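Local coordinates for Thiol:disulfide interchange protein (Proteus mirabilis, PDB 4OD7) that probably acts as a periplasmic dithiol oxidase of the DsbA type, a thioredoxin-fold enzyme that passes disulfide bonds to folding proteins, at residues A[12-17]-A[159-164]; A[21-26]-A[55-60]; A[25-30]-A[141-146]; A[152-157]-A[181-186]. The protein carries 1 engineered substitution. One frame throughout, in Å; residues are numbered along the deposited sequence.

Interaction 1: residues A[12-17]-A[159-164]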
loop_
_atom_site.group_PDB
_atom_site.type_symbol
_atom_site.label_atom_id
_atom_site.label_comp_id
_atom_site.label_asym_id
_atom_site.label_seq_id
_atom_site.Cartn_x
_atom_site.Cartn_y
_atom_site.Cartn_z
ATOM N N THR A 12 15.680 -8.079 2.772
ATOM C CA THR A 12 16.896 -7.443 3.274
ATOM C C THR A 12 16.594 -6.810 4.636
ATOM O O THR A 12 15.439 -6.586 4.966
ATOM C CB THR A 12 17.446 -6.350 2.328
ATOM O OG1 THR A 12 16.549 -5.250 2.214
ATOM C CG2 THR A 12 17.751 -6.920 0.953
ATOM N N ASN A 13 17.625 -6.528 5.433
ATOM C CA ASN A 13 17.424 -5.952 6.770
ATOM C C ASN A 13 17.296 -4.428 6.696
ATOM O O ASN A 13 18.062 -3.796 5.981
ATOM C CB ASN A 13 18.599 -6.303 7.694
ATOM C CG ASN A 13 18.646 -7.769 8.072
ATOM O OD1 ASN A 13 19.714 -8.357 8.113
ATOM N ND2 ASN A 13 17.503 -8.367 8.341
ATOM N N LEU A 14 16.342 -3.810 7.380
ATOM C CA LEU A 14 16.371 -2.356 7.414
ATOM C C LEU A 14 17.608 -1.939 8.173
ATOM O O LEU A 14 17.903 -2.521 9.210
ATOM C CB LEU A 14 15.115 -1.785 8.063
ATOM C CG LEU A 14 13.981 -1.336 7.130
ATOM C CD1 LEU A 14 13.345 -2.472 6.397
ATOM C CD2 LEU A 14 12.946 -0.619 7.994
ATOM N N SER A 15 18.301 -0.905 7.706
ATOM C CA SER A 15 19.505 -0.426 8.391
ATOM C C SER A 15 19.187 0.288 9.726
ATOM O O SER A 15 20.024 0.300 10.621
ATOM C CB SER A 15 20.336 0.469 7.455
ATOM O OG SER A 15 19.666 1.665 7.083
ATOM N N LYS A 16 18.003 0.872 9.856
ATOM C CA LYS A 16 17.574 1.499 11.114
ATOM C C LYS A 16 16.115 1.146 11.362
ATOM O O LYS A 16 15.223 1.879 10.955
ATOM C CB LYS A 16 17.718 3.017 11.079
ATOM C CG LYS A 16 17.583 3.695 12.453
ATOM C CD LYS A 16 17.638 5.211 12.329
ATOM C CE LYS A 16 18.935 5.680 11.683
ATOM N NZ LYS A 16 19.011 7.159 11.553
ATOM N N PRO A 17 15.869 0.070 12.098
ATOM C CA PRO A 17 14.508 -0.455 12.249
ATOM C C PRO A 17 13.547 0.488 12.904
ATOM O O PRO A 17 13.976 1.480 13.481
ATOM C CB PRO A 17 14.678 -1.669 13.148
ATOM C CG PRO A 17 16.027 -1.572 13.718
ATOM C CD PRO A 17 16.838 -0.607 12.959
ATOM N N LYS A 159 11.653 -4.321 10.553
ATOM C CA LYS A 159 13.045 -4.808 10.521
ATOM C C LYS A 159 13.440 -5.484 9.192
ATOM O O LYS A 159 14.601 -5.385 8.799
ATOM C CB LYS A 159 13.346 -5.751 11.710
ATOM C CG LYS A 159 12.763 -7.151 11.674
ATOM C CD LYS A 159 13.229 -7.946 12.916
ATOM C CE LYS A 159 12.069 -8.675 13.615
ATOM N NZ LYS A 159 12.477 -9.624 14.714
ATOM N N TYR A 160 12.510 -6.144 8.501
ATOM C CA TYR A 160 12.841 -6.850 7.258
ATOM C C TYR A 160 12.133 -6.237 6.068
ATOM O O TYR A 160 10.917 -6.144 6.066
ATOM C CB TYR A 160 12.448 -8.330 7.313
ATOM C CG TYR A 160 12.949 -9.127 8.506
ATOM C CD1 TYR A 160 14.309 -9.353 8.683
ATOM C CD2 TYR A 160 12.065 -9.663 9.451
ATOM C CE1 TYR A 160 14.785 -10.094 9.753
ATOM C CE2 TYR A 160 12.536 -10.408 10.535
ATOM C CZ TYR A 160 13.903 -10.618 10.681
ATOM O OH TYR A 160 14.411 -11.349 11.748
ATOM N N LYS A 161 12.894 -5.837 5.053
ATOM C CA LYS A 161 12.306 -5.351 3.812
ATOM C C LYS A 161 12.250 -6.447 2.757
ATOM O O LYS A 161 13.275 -6.999 2.338
ATOM C CB LYS A 161 13.067 -4.131 3.307
ATOM C CG LYS A 161 12.440 -3.482 2.102
ATOM C CD LYS A 161 13.210 -2.272 1.645
ATOM C CE LYS A 161 12.834 -1.100 2.593
ATOM N NZ LYS A 161 13.329 0.262 2.219
ATOM N N MET A 162 11.027 -6.772 2.347
ATOM C CA MET A 162 10.805 -7.716 1.256
ATOM C C MET A 162 11.568 -7.379 -0.020
ATOM O O MET A 162 11.693 -6.220 -0.390
ATOM C CB MET A 162 9.333 -7.815 0.907
ATOM C CG MET A 162 8.495 -8.385 1.978
ATOM S SD MET A 162 8.886 -10.073 2.408
ATOM C CE MET A 162 8.437 -11.066 0.998
ATOM N N LYS A 163 12.122 -8.414 -0.634
ATOM C CA LYS A 163 12.774 -8.332 -1.925
ATOM C C LYS A 163 11.881 -8.939 -2.992
ATOM O O LYS A 163 11.883 -10.151 -3.190
ATOM C CB LYS A 163 14.104 -9.057 -1.874
ATOM C CG LYS A 163 15.089 -8.546 -2.848
ATOM C CD LYS A 163 16.462 -9.146 -2.612
ATOM C CE LYS A 163 16.951 -9.876 -3.862
ATOM N NZ LYS A 163 17.477 -8.982 -4.904
ATOM N N ASN A 164 11.076 -8.090 -3.624
ATOM C CA ASN A 164 10.011 -8.531 -4.530
ATOM C C ASN A 164 10.564 -9.257 -5.749
ATOM O O ASN A 164 9.867 -10.063 -6.362
ATOM C CB ASN A 164 9.107 -7.357 -4.932
ATOM C CG ASN A 164 8.266 -6.821 -3.762
ATOM O OD1 ASN A 164 8.451 -7.204 -2.622
ATOM N ND2 ASN A 164 7.387 -5.872 -4.053
#
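The ring of Y160 receives the amide end of N13 at its edge, near the ring plane and beside CD1 and CE1, with amide and ring turned 42° apart. K159 CG lies over one face, 3.4 Å above the plane and toward the rim; the ring of Y11 also meets that of Y160, at a steep angle. This is the antiparallel margin of the thioredoxin-fold sheet, where the outermost strand 11-13 lies against strand 160-162. T12 and K161 form a hydrogen-bonded pair, T12 N reaching K161 O at 2.7 Å and K161 N reaching T12 O at 2.7 Å. N13 and Y160 are the non-hydrogen-bonded pair, and their side chains lie side by side on the face opposite T12 and K161. Beyond N13 the strand gives way to a loop, but L14 N still bonds K159 O at 2.7 Å; the bond is nearly straight (170° at the hydrogen), although the donor stands above the carbonyl plane. K159 and Y160 both face I156 of the next strand, a classic beta bulge. The residue types suit a sheet margin: beta-branched T12 favours an extended backbone, N13 is polar where the surface is exposed, and K161 offers a long aliphatic stem before its charge. That stem starts with CG anti to the backbone N (chi1 -174°) and bends at chi3, and NZ makes a weak hydrogen bond to F146 O. L14 crosses it at about a right angle, its CD1 resting 3.5 Å from K161 CB.

Interaction 2: residues A[21-26]-A[55-60]. With SCN (thiocyanate ion), chain G.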
loop_
_atom_site.group_PDB
_atom_site.type_symbol
_atom_site.label_atom_id
_atom_site.label_comp_id
_atom_site.label_asym_id
_atom_site.label_seq_id
_atom_site.Cartn_x
_atom_site.Cartn_y
_atom_site.Cartn_z
ATOM N N ALA A 21 6.036 -0.295 15.097
ATOM C CA ALA A 21 5.434 -0.299 13.783
ATOM C C ALA A 21 4.461 -1.450 13.751
ATOM O O ALA A 21 4.622 -2.409 14.490
ATOM C CB ALA A 21 6.485 -0.446 12.689
ATOM N N PRO A 22 3.443 -1.367 12.898
ATOM C CA PRO A 22 2.600 -2.529 12.623
ATOM C C PRO A 22 3.429 -3.750 12.185
ATOM O O PRO A 22 4.568 -3.569 11.731
ATOM C CB PRO A 22 1.711 -2.035 11.494
ATOM C CG PRO A 22 1.694 -0.597 11.649
ATOM C CD PRO A 22 3.002 -0.188 12.146
ATOM N N GLN A 23 2.895 -4.963 12.308
ATOM C CA GLN A 23 3.685 -6.178 11.965
ATOM C C GLN A 23 3.961 -6.228 10.427
ATOM O O GLN A 23 5.004 -6.728 9.968
ATOM C CB GLN A 23 2.969 -7.444 12.414
ATOM C CG GLN A 23 3.186 -7.835 13.851
ATOM C CD GLN A 23 2.213 -8.907 14.274
ATOM O OE1 GLN A 23 1.046 -8.620 14.544
ATOM N NE2 GLN A 23 2.664 -10.154 14.285
ATOM N N VAL A 24 2.983 -5.762 9.653
ATOM C CA VAL A 24 3.149 -5.590 8.202
ATOM C C VAL A 24 2.782 -4.147 7.745
ATOM O O VAL A 24 1.675 -3.684 7.982
ATOM C CB VAL A 24 2.300 -6.606 7.399
ATOM C CG1 VAL A 24 2.575 -6.434 5.907
ATOM C CG2 VAL A 24 2.627 -8.040 7.793
ATOM N N VAL A 25 3.713 -3.447 7.094
ATOM C CA VAL A 25 3.434 -2.135 6.513
ATOM C C VAL A 25 3.662 -2.165 4.986
ATOM O O VAL A 25 4.769 -2.386 4.517
ATOM C CB VAL A 25 4.302 -1.021 7.088
ATOM C CG1 VAL A 25 3.829 0.328 6.532
ATOM C CG2 VAL A 25 4.255 -1.018 8.633
ATOM N N GLU A 26 2.585 -1.912 4.255
ATOM C CA GLU A 26 2.526 -1.821 2.804
ATOM C C GLU A 26 2.675 -0.344 2.361
ATOM O O GLU A 26 2.082 0.546 2.960
ATOM C CB GLU A 26 1.184 -2.389 2.361
ATOM C CG GLU A 26 0.959 -3.864 2.654
ATOM C CD GLU A 26 -0.453 -4.391 2.261
ATOM O OE1 GLU A 26 -1.162 -3.767 1.478
ATOM O OE2 GLU A 26 -0.933 -5.391 2.835
ATOM N N ASN A 55 -5.149 -11.697 14.061
ATOM C CA ASN A 55 -4.692 -10.567 14.892
ATOM C C ASN A 55 -3.393 -9.934 14.439
ATOM O O ASN A 55 -2.839 -9.075 15.127
ATOM C CB ASN A 55 -4.415 -11.005 16.356
ATOM C CG ASN A 55 -5.644 -11.287 17.149
ATOM O OD1 ASN A 55 -6.622 -10.555 17.086
ATOM N ND2 ASN A 55 -5.593 -12.358 17.939
ATOM N N THR A 56 -2.947 -10.241 13.245
ATOM C CA THR A 56 -1.730 -9.613 12.783
ATOM C C THR A 56 -2.005 -8.121 12.525
ATOM O O THR A 56 -2.923 -7.785 11.790
ATOM C CB THR A 56 -1.232 -10.360 11.534
ATOM O OG1 THR A 56 -0.977 -11.721 11.881
ATOM C CG2 THR A 56 0.037 -9.707 10.922
ATOM N N LYS A 57 -1.202 -7.232 13.107
ATOM C CA LYS A 57 -1.408 -5.789 12.957
ATOM C C LYS A 57 -0.910 -5.363 11.587
ATOM O O LYS A 57 0.294 -5.441 11.349
ATOM C CB LYS A 57 -0.660 -5.001 14.012
ATOM C CG LYS A 57 -1.065 -5.309 15.414
ATOM C CD LYS A 57 -0.260 -4.508 16.406
ATOM C CE LYS A 57 1.182 -4.990 16.455
ATOM N NZ LYS A 57 1.253 -6.368 17.042
ATOM N N MET A 58 -1.825 -4.919 10.725
ATOM C CA MET A 58 -1.514 -4.555 9.330
ATOM C C MET A 58 -1.679 -3.054 9.096
ATOM O O MET A 58 -2.485 -2.391 9.767
ATOM C CB MET A 58 -2.452 -5.274 8.340
ATOM C CG MET A 58 -2.641 -6.761 8.581
ATOM S SD MET A 58 -1.162 -7.674 8.209
ATOM C CE MET A 58 -1.497 -8.167 6.521
ATOM N N ALA A 59 -0.957 -2.539 8.100
ATOM C CA ALA A 59 -1.083 -1.158 7.660
ATOM C C ALA A 59 -0.794 -1.089 6.149
ATOM O O ALA A 59 -0.020 -1.894 5.622
ATOM C CB ALA A 59 -0.135 -0.256 8.426
ATOM N N ARG A 60 -1.417 -0.117 5.480
ATOM C CA ARG A 60 -1.210 0.173 4.050
ATOM C C ARG A 60 -1.158 1.656 3.925
ATOM O O ARG A 60 -2.158 2.295 4.172
ATOM C CB ARG A 60 -2.333 -0.405 3.215
ATOM C CG ARG A 60 -2.211 -0.220 1.735
ATOM C CD ARG A 60 -3.276 -1.026 1.031
ATOM N NE ARG A 60 -3.391 -0.729 -0.401
ATOM C CZ ARG A 60 -2.583 -1.196 -1.337
ATOM N NH1 ARG A 60 -1.574 -1.963 -1.023
ATOM N NH2 ARG A 60 -2.744 -0.880 -2.596
HETATM S S SCN G . 3.184 -3.380 -0.662
HETATM C C SCN G . 1.813 -3.302 -1.734
HETATM N N SCN G . 0.958 -3.211 -2.556
#
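E26 and R60 meet through a salt bridge, E26 OE1 lying 3.1 Å from R60 NH1. The nitrogen approaches nearly in line with the C-O bond of the carboxylate, and the two flat groups are turned 72° apart. R60 starts with CG anti to the backbone N (chi1 -178°) and stays extended to NE, which carries the guanidinium out to E26. The same NH1 donates to a thiocyanate ion, probably from the crystallisation liquor, whose N lies 3.2 Å from NH1 in the guanidinium plane. At the other end Q23 OE1 accepts K57 N at 3.0 Å, from above the amide plane, and, weakly, K57 NZ, which bends at chi3 and chi4 bring back toward it. Apolar pairs lie between, P22 CG against A59 CB (3.7 Å) on one face and V24 CB against M58 SD (3.7 Å) on the other.

The backbone sets this register. V24 N bonds K57 O, A59 N bonds V24 O at 2.9 Å, and E26 N bonds A59 O at 2.9 Å. Further out, F28 makes a cation-pi contact with R60, N45 bonds E26 OE1 weakly, and the carboxylate of E49 comes close to E26 OE2. Strands 24-28 and 58-62 are thus neighbouring parallel strands, joined through helices 33-41 and 44-51 in the beta-alpha-beta arrangement of the thioredoxin fold.

Interaction 3: residues A[25-30]-A[141-146]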
loop_
_atom_site.group_PDB
_atom_site.type_symbol
_atom_site.label_atom_id
_atom_site.label_comp_id
_atom_site.label_asym_id
_atom_site.label_seq_id
_atom_site.Cartn_x
_atom_site.Cartn_y
_atom_site.Cartn_z
ATOM N N VAL A 25 3.713 -3.447 7.094
ATOM C CA VAL A 25 3.434 -2.135 6.513
ATOM C C VAL A 25 3.662 -2.165 4.986
ATOM O O VAL A 25 4.769 -2.386 4.517
ATOM C CB VAL A 25 4.302 -1.021 7.088
ATOM C CG1 VAL A 25 3.829 0.328 6.532
ATOM C CG2 VAL A 25 4.255 -1.018 8.633
ATOM N N GLU A 26 2.585 -1.912 4.255
ATOM C CA GLU A 26 2.526 -1.821 2.804
ATOM C C GLU A 26 2.675 -0.344 2.361
ATOM O O GLU A 26 2.082 0.546 2.960
ATOM C CB GLU A 26 1.184 -2.389 2.361
ATOM C CG GLU A 26 0.959 -3.864 2.654
ATOM C CD GLU A 26 -0.453 -4.391 2.261
ATOM O OE1 GLU A 26 -1.162 -3.767 1.478
ATOM O OE2 GLU A 26 -0.933 -5.391 2.835
ATOM N N PHE A 27 3.476 -0.094 1.323
ATOM C CA PHE A 27 3.654 1.230 0.736
ATOM C C PHE A 27 3.292 1.186 -0.758
ATOM O O PHE A 27 3.804 0.347 -1.506
ATOM C CB PHE A 27 5.093 1.669 0.910
ATOM C CG PHE A 27 5.502 1.846 2.337
ATOM C CD1 PHE A 27 5.374 3.059 2.971
ATOM C CD2 PHE A 27 6.065 0.797 3.037
ATOM C CE1 PHE A 27 5.785 3.187 4.307
ATOM C CE2 PHE A 27 6.462 0.939 4.355
ATOM C CZ PHE A 27 6.326 2.121 4.981
ATOM N N PHE A 28 2.456 2.114 -1.198
ATOM C CA PHE A 28 1.990 2.118 -2.586
ATOM C C PHE A 28 1.686 3.520 -3.042
ATOM O O PHE A 28 1.663 4.446 -2.250
ATOM C CB PHE A 28 0.749 1.209 -2.719
ATOM C CG PHE A 28 -0.559 1.871 -2.317
ATOM C CD1 PHE A 28 -1.482 2.295 -3.278
ATOM C CD2 PHE A 28 -0.882 2.059 -0.970
ATOM C CE1 PHE A 28 -2.678 2.873 -2.896
ATOM C CE2 PHE A 28 -2.066 2.650 -0.607
ATOM C CZ PHE A 28 -2.966 3.042 -1.582
ATOM N N SER A 29 1.434 3.653 -4.332
ATOM C CA SER A 29 0.939 4.867 -4.927
ATOM C C SER A 29 -0.136 4.525 -5.972
ATOM O O SER A 29 -0.002 3.564 -6.746
ATOM C CB SER A 29 2.076 5.661 -5.603
ATOM O OG SER A 29 1.579 6.798 -6.283
ATOM N N PHE A 30 -1.201 5.317 -5.992
ATOM C CA PHE A 30 -2.224 5.171 -7.004
ATOM C C PHE A 30 -1.680 5.524 -8.365
ATOM O O PHE A 30 -2.240 5.128 -9.371
ATOM C CB PHE A 30 -3.400 6.038 -6.704
ATOM C CG PHE A 30 -4.285 5.483 -5.645
ATOM C CD1 PHE A 30 -5.008 4.303 -5.880
ATOM C CD2 PHE A 30 -4.418 6.132 -4.414
ATOM C CE1 PHE A 30 -5.872 3.781 -4.923
ATOM C CE2 PHE A 30 -5.274 5.614 -3.445
ATOM C CZ PHE A 30 -5.987 4.413 -3.702
ATOM N N ASN A 141 5.260 9.991 7.841
ATOM C CA ASN A 141 6.323 9.603 8.776
ATOM C C ASN A 141 6.790 8.211 8.567
ATOM O O ASN A 141 7.950 7.931 8.796
ATOM C CB ASN A 141 5.862 9.679 10.220
ATOM C CG ASN A 141 5.659 11.067 10.710
ATOM O OD1 ASN A 141 4.888 11.268 11.631
ATOM N ND2 ASN A 141 6.361 12.035 10.138
ATOM N N ALA A 142 5.870 7.329 8.171
ATOM C CA ALA A 142 6.226 5.938 7.882
ATOM C C ALA A 142 7.107 5.819 6.679
ATOM O O ALA A 142 8.058 5.071 6.693
ATOM C CB ALA A 142 4.952 5.075 7.657
ATOM N N VAL A 143 6.792 6.581 5.645
ATOM C CA VAL A 143 7.597 6.575 4.429
ATOM C C VAL A 143 9.010 7.052 4.743
ATOM O O VAL A 143 9.982 6.489 4.250
ATOM C CB VAL A 143 6.899 7.366 3.336
ATOM C CG1 VAL A 143 7.827 7.695 2.168
ATOM C CG2 VAL A 143 5.692 6.539 2.860
ATOM N N THR A 144 9.142 8.051 5.597
ATOM C CA THR A 144 10.467 8.451 6.057
ATOM C C THR A 144 11.206 7.377 6.900
ATOM O O THR A 144 12.334 7.010 6.588
ATOM C CB THR A 144 10.364 9.771 6.857
ATOM O OG1 THR A 144 9.961 10.805 5.971
ATOM C CG2 THR A 144 11.675 10.185 7.466
ATOM N N ASP A 145 10.562 6.837 7.930
ATOM C CA ASP A 145 11.244 5.966 8.886
ATOM C C ASP A 145 11.539 4.580 8.331
ATOM O O ASP A 145 12.412 3.867 8.834
ATOM C CB ASP A 145 10.413 5.781 10.174
ATOM C CG ASP A 145 10.061 7.087 10.860
ATOM O OD1 ASP A 145 10.560 8.159 10.478
ATOM O OD2 ASP A 145 9.309 7.027 11.827
ATOM N N PHE A 146 10.831 4.207 7.284
ATOM C CA PHE A 146 11.072 2.941 6.635
ATOM C C PHE A 146 11.929 3.140 5.363
ATOM O O PHE A 146 12.195 2.183 4.643
ATOM C CB PHE A 146 9.744 2.253 6.316
ATOM C CG PHE A 146 9.002 1.764 7.521
ATOM C CD1 PHE A 146 8.929 0.417 7.783
ATOM C CD2 PHE A 146 8.387 2.637 8.392
ATOM C CE1 PHE A 146 8.255 -0.059 8.893
ATOM C CE2 PHE A 146 7.712 2.173 9.486
ATOM C CZ PHE A 146 7.654 0.815 9.740
#
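F27 sends its ring toward the helix with CG anti to the carbonyl carbon (chi1 -64°). On F146, CG is likewise anti to the carbonyl carbon (chi1 -70°), and the ring runs toward V25. The two phenylalanine side chains cross at about a right angle. F27 CZ comes 3.7 Å from F146 CB, and the ring centroids are 5.6 Å apart with planes at 52°, an oblique pairing. At the edge of the F27 ring, near its plane, V143 CG2 approaches CD1 to 3.5 Å; V143 and F27 run alongside each other, pointing opposite ways. A142 adds its CB, 3.9 Å from F27 CE1. A small alanine is apt here, since the ring can then come close to the helix backbone.

Strand 24-28 is an interior strand of the thioredoxin-fold sheet, between 153-156 and 58-62, and helix 130-145 is the one that, as in other DsbA proteins, leads from the inserted helical domain back to that sheet. Its last turn packs on the face bearing V25 and F27, where Y61 of strand 58-62 also touches both of them and A142. Apolar groups suit such a place, and no hydrogen bond crosses between the two segments. F146 follows the helix, its N bonding A142 O at 3.0 Å, while its O receives a weak bond from K161 NZ. Toward the tip of the F146 ring, V25 CG2 lies 4.0 Å from CZ.

Interaction 4: residues A[152-157]-A[181-186]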
loop_
_atom_site.group_PDB
_atom_site.type_symbol
_atom_site.label_atom_id
_atom_site.label_comp_id
_atom_site.label_asym_id
_atom_site.label_seq_id
_atom_site.Cartn_x
_atom_site.Cartn_y
_atom_site.Cartn_z
ATOM N N PRO A 152 5.680 -0.759 -5.402
ATOM C CA PRO A 152 5.161 -1.292 -4.133
ATOM C C PRO A 152 6.276 -1.719 -3.164
ATOM O O PRO A 152 7.331 -2.126 -3.610
ATOM C CB PRO A 152 4.337 -2.485 -4.614
ATOM C CG PRO A 152 4.871 -2.886 -5.885
ATOM C CD PRO A 152 5.341 -1.642 -6.541
ATOM N N ALA A 153 6.078 -1.590 -1.867
ATOM C CA ALA A 153 7.093 -2.026 -0.910
ATOM C C ALA A 153 6.408 -2.541 0.343
ATOM O O ALA A 153 5.366 -2.052 0.668
ATOM C CB ALA A 153 8.011 -0.888 -0.581
ATOM N N MET A 154 6.987 -3.518 1.039
ATOM C CA MET A 154 6.381 -4.070 2.271
ATOM C C MET A 154 7.516 -4.327 3.279
ATOM O O MET A 154 8.593 -4.805 2.913
ATOM C CB MET A 154 5.596 -5.365 1.958
ATOM C CG MET A 154 4.708 -5.915 3.038
ATOM S SD MET A 154 3.923 -7.483 2.606
ATOM C CE MET A 154 2.766 -6.987 1.355
ATOM N N VAL A 155 7.326 -3.899 4.516
ATOM C CA VAL A 155 8.335 -4.088 5.549
ATOM C C VAL A 155 7.722 -4.854 6.702
ATOM O O VAL A 155 6.568 -4.600 7.056
ATOM C CB VAL A 155 8.908 -2.779 6.004
ATOM C CG1 VAL A 155 9.972 -3.023 7.071
ATOM C CG2 VAL A 155 9.487 -2.067 4.783
ATOM N N ILE A 156 8.450 -5.823 7.251
ATOM C CA ILE A 156 7.874 -6.680 8.281
ATOM C C ILE A 156 8.575 -6.504 9.620
ATOM O O ILE A 156 9.788 -6.462 9.668
ATOM C CB ILE A 156 7.927 -8.123 7.825
ATOM C CG1 ILE A 156 7.044 -8.254 6.580
ATOM C CG2 ILE A 156 7.446 -9.050 8.917
ATOM C CD1 ILE A 156 7.220 -9.515 5.838
ATOM N N ASP A 157 7.782 -6.376 10.690
ATOM C CA ASP A 157 8.282 -6.165 12.050
ATOM C C ASP A 157 9.206 -4.957 12.188
ATOM O O ASP A 157 9.995 -4.864 13.155
ATOM C CB ASP A 157 8.975 -7.431 12.549
ATOM C CG ASP A 157 7.999 -8.572 12.743
ATOM O OD1 ASP A 157 6.826 -8.292 13.093
ATOM O OD2 ASP A 157 8.390 -9.739 12.519
ATOM N N ASP A 181 3.682 -16.908 1.300
ATOM C CA ASP A 181 4.471 -17.930 1.972
ATOM C C ASP A 181 5.675 -17.310 2.700
ATOM O O ASP A 181 5.910 -17.595 3.861
ATOM C CB ASP A 181 4.923 -18.938 0.929
ATOM C CG ASP A 181 5.157 -20.320 1.476
ATOM O OD1 ASP A 181 4.655 -20.655 2.577
ATOM O OD2 ASP A 181 5.839 -21.088 0.755
ATOM N N VAL A 182 6.451 -16.475 2.005
ATOM C CA VAL A 182 7.637 -15.805 2.588
ATOM C C VAL A 182 7.311 -14.890 3.781
ATOM O O VAL A 182 8.060 -14.841 4.744
ATOM C CB VAL A 182 8.410 -15.008 1.516
ATOM C CG1 VAL A 182 9.582 -14.254 2.103
ATOM C CG2 VAL A 182 8.911 -15.959 0.470
ATOM N N VAL A 183 6.228 -14.118 3.676
ATOM C CA VAL A 183 5.826 -13.181 4.730
ATOM C C VAL A 183 5.565 -13.875 6.049
ATOM O O VAL A 183 6.065 -13.447 7.085
ATOM C CB VAL A 183 4.587 -12.393 4.336
ATOM C CG1 VAL A 183 4.064 -11.565 5.516
ATOM C CG2 VAL A 183 4.927 -11.511 3.168
ATOM N N ASN A 184 4.786 -14.946 5.988
ATOM C CA ASN A 184 4.397 -15.704 7.170
ATOM C C ASN A 184 5.630 -16.330 7.842
ATOM O O ASN A 184 5.656 -16.523 9.062
ATOM C CB ASN A 184 3.423 -16.821 6.779
ATOM C CG ASN A 184 2.053 -16.324 6.435
ATOM O OD1 ASN A 184 1.736 -15.157 6.593
ATOM N ND2 ASN A 184 1.232 -17.216 5.929
ATOM N N GLN A 185 6.673 -16.598 7.050
ATOM C CA GLN A 185 7.912 -17.133 7.593
ATOM C C GLN A 185 8.680 -16.033 8.292
ATOM O O GLN A 185 9.284 -16.259 9.329
ATOM C CB GLN A 185 8.772 -17.774 6.490
ATOM N N LEU A 186 8.639 -14.833 7.749
ATOM C CA LEU A 186 9.255 -13.707 8.412
ATOM C C LEU A 186 8.472 -13.289 9.636
ATOM O O LEU A 186 8.996 -12.622 10.534
ATOM C CB LEU A 186 9.306 -12.534 7.474
ATOM C CG LEU A 186 10.382 -12.600 6.413
ATOM C CD1 LEU A 186 9.934 -11.832 5.203
ATOM C CD2 LEU A 186 11.638 -12.008 6.978
#
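I156 reaches from strand 153-156 to helix 172-187, part of the layer of helix that covers one face of the thioredoxin-fold sheet. From CB the chain divides: CG2 stays near the sheet, against the carbonyl O of Q23, just ahead of strand 24-28, while CG1 leaves anti to the carbonyl carbon (chi1 -64°) and merely carries the tip outward. With chi2 extended (167°), CD1 makes the contact. I156 CD1 lies 3.6 Å from L186 CD1, the two side chains crossing at about a right angle, and 3.8 Å from V183 CG1. V183 and L186 are three residues apart, close to one helical turn, so both face the strand and the isoleucine tip sits between them. The reach of isoleucine and methionine suits the place, since the axes of the two short segments come no closer than 9.9 Å, while V183 and L186 offer methyl branches from the helix. M162 of the neighbouring strand also touches I156 and L186.

At its start the strand follows P152, preceded by a cis peptide bond and touching C35 of the redox-active motif, whose partner S32 is an engineered replacement. M154 bends at chi3 and leaves its SD 4.2 Å from V183 CG2.

How the interactions relate
All four contacts hold the same mixed sheet, from margin to margin and on both faces. Interactions 1 and 2 join strands side by side, one antiparallel and at the surface, the other parallel and partly buried; both depend on backbone hydrogen bonds, and interaction 2 adds a salt bridge. Interactions 3 and 4 are buried helix-on-sheet contacts with no hydrogen bond across them, interaction 3 setting two phenylalanines among small aliphatic groups, interaction 4 aliphatic groups with one methionine sulfur. Strand 24-28 serves interactions 2 and 3. A bond from V155 N to V25 O ties it to the strand of interaction 4, itself bonded to strand 160-162 of interaction 1 through M162 N and M154 O.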